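Local coordinates for cytochrome c551 (Achromobacter xylosoxidans, PDB 2ZON), which carries a covalently attached haem and probably shuttles single electrons between redox partners, as small c-type cytochromes do, at residues 14-17 and 18-22. Sequence-based numbering, arbitrary orientation.
Sequences KLYR and SACVV. With HEM (protoporphyrin IX containing Fe), chain K.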
loop_
_atom_site.group_PDB
_atom_site.type_symbol
_atom_site.label_atom_id
_atom_site.label_comp_id
_atom_site.label_asym_id
_atom_site.label_seq_id
_atom_site.Cartn_x
_atom_site.Cartn_y
_atom_site.Cartn_z
ATOM N N LYS D 14 2.212 35.552 -8.094
ATOM C CA LYS D 14 3.139 34.501 -8.544
ATOM C C LYS D 14 4.135 34.152 -7.441
ATOM O O LYS D 14 4.384 32.973 -7.171
ATOM C CB LYS D 14 3.899 34.960 -9.794
ATOM C CG LYS D 14 4.874 33.943 -10.339
ATOM C CD LYS D 14 5.538 34.510 -11.578
ATOM C CE LYS D 14 6.475 33.505 -12.231
ATOM N NZ LYS D 14 7.787 33.477 -11.545
ATOM N N LEU D 15 4.718 35.173 -6.819
ATOM C CA LEU D 15 5.641 34.940 -5.711
ATOM C C LEU D 15 4.905 34.265 -4.555
ATOM O O LEU D 15 5.384 33.268 -3.973
ATOM C CB LEU D 15 6.250 36.257 -5.238
ATOM C CG LEU D 15 7.665 36.306 -4.646
ATOM C CD1 LEU D 15 7.751 37.294 -3.472
ATOM C CD2 LEU D 15 8.336 34.956 -4.314
ATOM N N TYR D 16 3.720 34.788 -4.245
ATOM C CA TYR D 16 2.924 34.239 -3.156
ATOM C C TYR D 16 2.696 32.743 -3.403
ATOM O O TYR D 16 2.941 31.924 -2.516
ATOM C CB TYR D 16 1.579 34.974 -2.989
ATOM C CG TYR D 16 0.779 34.330 -1.871
ATOM C CD1 TYR D 16 0.929 34.743 -0.542
ATOM C CD2 TYR D 16 -0.074 33.256 -2.137
ATOM C CE1 TYR D 16 0.219 34.100 0.503
ATOM C CE2 TYR D 16 -0.775 32.620 -1.114
ATOM C CZ TYR D 16 -0.632 33.045 0.192
ATOM O OH TYR D 16 -1.336 32.383 1.181
ATOM N N ARG D 17 2.252 32.393 -4.618
ATOM C CA ARG D 17 1.925 31.004 -4.948
ATOM C C ARG D 17 3.143 30.071 -4.942
ATOM O O ARG D 17 3.002 28.864 -4.765
ATOM C CB ARG D 17 1.253 30.933 -6.318
ATOM C CG ARG D 17 -0.239 30.790 -6.278
ATOM C CD ARG D 17 -0.900 31.961 -5.596
ATOM N NE ARG D 17 -2.366 31.861 -5.596
ATOM C CZ ARG D 17 -3.112 31.751 -6.694
ATOM N NH1 ARG D 17 -2.541 31.708 -7.891
ATOM N NH2 ARG D 17 -4.431 31.691 -6.598
ATOM N N SER D 18 4.327 30.632 -5.155
ATOM C CA SER D 18 5.530 29.817 -5.241
ATOM C C SER D 18 6.117 29.533 -3.865
ATOM O O SER D 18 6.744 28.491 -3.667
ATOM C CB SER D 18 6.579 30.534 -6.077
ATOM O OG SER D 18 7.189 31.552 -5.300
ATOM N N ALA D 19 5.932 30.455 -2.928
ATOM C CA ALA D 19 6.686 30.419 -1.668
ATOM C C ALA D 19 5.852 30.709 -0.420
ATOM O O ALA D 19 5.622 29.819 0.423
ATOM C CB ALA D 19 7.852 31.396 -1.754
ATOM N N CYS D 20 5.402 31.957 -0.308
ATOM C CA CYS D 20 4.696 32.461 0.872
ATOM C C CYS D 20 3.522 31.577 1.287
ATOM O O CYS D 20 3.212 31.491 2.479
ATOM C CB CYS D 20 4.142 33.853 0.588
ATOM S SG CYS D 20 5.363 34.968 -0.158
ATOM N N VAL D 21 2.859 30.978 0.296
ATOM C CA VAL D 21 1.671 30.144 0.501
ATOM C C VAL D 21 1.941 28.993 1.469
ATOM O O VAL D 21 1.023 28.518 2.137
ATOM C CB VAL D 21 1.138 29.571 -0.861
ATOM C CG1 VAL D 21 2.213 28.717 -1.547
ATOM C CG2 VAL D 21 -0.189 28.793 -0.691
ATOM N N VAL D 22 3.195 28.537 1.549
ATOM C CA VAL D 22 3.474 27.372 2.404
ATOM C C VAL D 22 3.071 27.609 3.859
ATOM O O VAL D 22 2.589 26.689 4.518
ATOM C CB VAL D 22 4.914 26.816 2.268
ATOM C CG1 VAL D 22 5.947 27.807 2.764
ATOM C CG2 VAL D 22 5.024 25.494 3.022
HETATM C CHA HEM K . 3.851 37.485 9.014
HETATM C CHB HEM K . 4.086 38.199 4.264
HETATM C CHC HEM K . 6.587 34.127 3.843
HETATM C CHD HEM K . 5.350 32.961 8.324
HETATM C C1A HEM K . 3.721 38.129 7.781
HETATM C C2A HEM K . 3.240 39.417 7.535
HETATM C C3A HEM K . 3.319 39.603 6.170
HETATM C C4A HEM K . 3.843 38.452 5.606
HETATM C CMA HEM K . 2.913 40.850 5.362
HETATM C CAA HEM K . 2.728 40.397 8.586
HETATM C CBA HEM K . 3.887 41.106 9.256
HETATM C CGA HEM K . 3.641 41.169 10.764
HETATM O O1A HEM K . 3.247 40.128 11.335
HETATM O O2A HEM K . 3.846 42.267 11.302
HETATM C C1B HEM K . 4.881 37.210 3.694
HETATM C C2B HEM K . 5.351 37.160 2.394
HETATM C C3B HEM K . 6.092 36.004 2.259
HETATM C C4B HEM K . 6.004 35.344 3.491
HETATM C CMB HEM K . 5.113 38.271 1.341
HETATM C CAB HEM K . 6.752 35.489 0.978
HETATM C CBB HEM K . 7.715 36.487 0.310
HETATM C C1C HEM K . 6.466 33.363 5.006
HETATM C C2C HEM K . 6.926 32.068 5.238
HETATM C C3C HEM K . 6.594 31.708 6.536
HETATM C C4C HEM K . 5.912 32.817 7.055
HETATM C CMC HEM K . 7.668 31.214 4.198
HETATM C CAC HEM K . 6.847 30.321 7.130
HETATM C CBC HEM K . 8.299 29.836 7.232
HETATM C C1D HEM K . 4.902 34.107 8.978
HETATM C C2D HEM K . 4.624 34.266 10.335
HETATM C C3D HEM K . 4.193 35.556 10.553
HETATM C C4D HEM K . 4.208 36.172 9.302
HETATM C CMD HEM K . 4.782 33.171 11.406
HETATM C CAD HEM K . 3.801 36.211 11.897
HETATM C CBD HEM K . 5.074 36.683 12.619
HETATM C CGD HEM K . 4.922 36.768 14.152
HETATM O O1D HEM K . 3.995 37.481 14.593
HETATM O O2D HEM K . 5.739 36.124 14.858
HETATM N NA HEM K . 4.072 37.582 6.604
HETATM N NB HEM K . 5.292 36.098 4.336
HETATM N NC HEM K . 5.851 33.790 6.121
HETATM N ND HEM K . 4.642 35.281 8.382
HETATM FE FE HEM K . 4.923 35.707 6.368
HETATM O O HOH W 1 7.652 33.513 -8.109
#
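The carbonyl oxygen of L15 takes three hydrogen bonds within one turn of helix 10-24: a 2.8 Å bond from S18 OG, and weak ones from the backbone N-H groups of S18 and A19, which are shared with K14 O and Y16 O respectively. Serine suits this place because its short hydroxyl folds back onto its own helix; a chi1 of 77° swings OG toward L15 O, which it reaches at a C=O...O angle of 121°, well to one side of the carbonyl. Here the helix widens into a pi-type turn, and the sound backbone bond skips one residue further than usual, from V21 N to Y16 O at 3.0 Å.

The broad, flat ring of Y16 spans C20 and V21 on this wide turn and also meets Y81 of helix 72-85, joining the two helices. With CG anti to the backbone N (chi1 178°), the ring has V21 N over the centre of one face. The branched V21 lies across it at about a right angle, CB touching CE2 at 3.6 Å, while C20 CB approaches CD1 obliquely at 3.5 Å. On the exposed side, R17 forms a salt bridge with E13.

C20, whose thiol can add to a vinyl group, anchors the haem: SG is bonded at 1.9 Å to CAB of a former vinyl as a thioether, and L15 CD1 rests 3.9 Å from CBB, its other carbon. A cysteine thioether on an N-terminal helix whose aromatic side chain packs on the C-terminal helix is characteristic of the class I cytochrome c fold; this cysteine opens the CXXCH haem-binding motif.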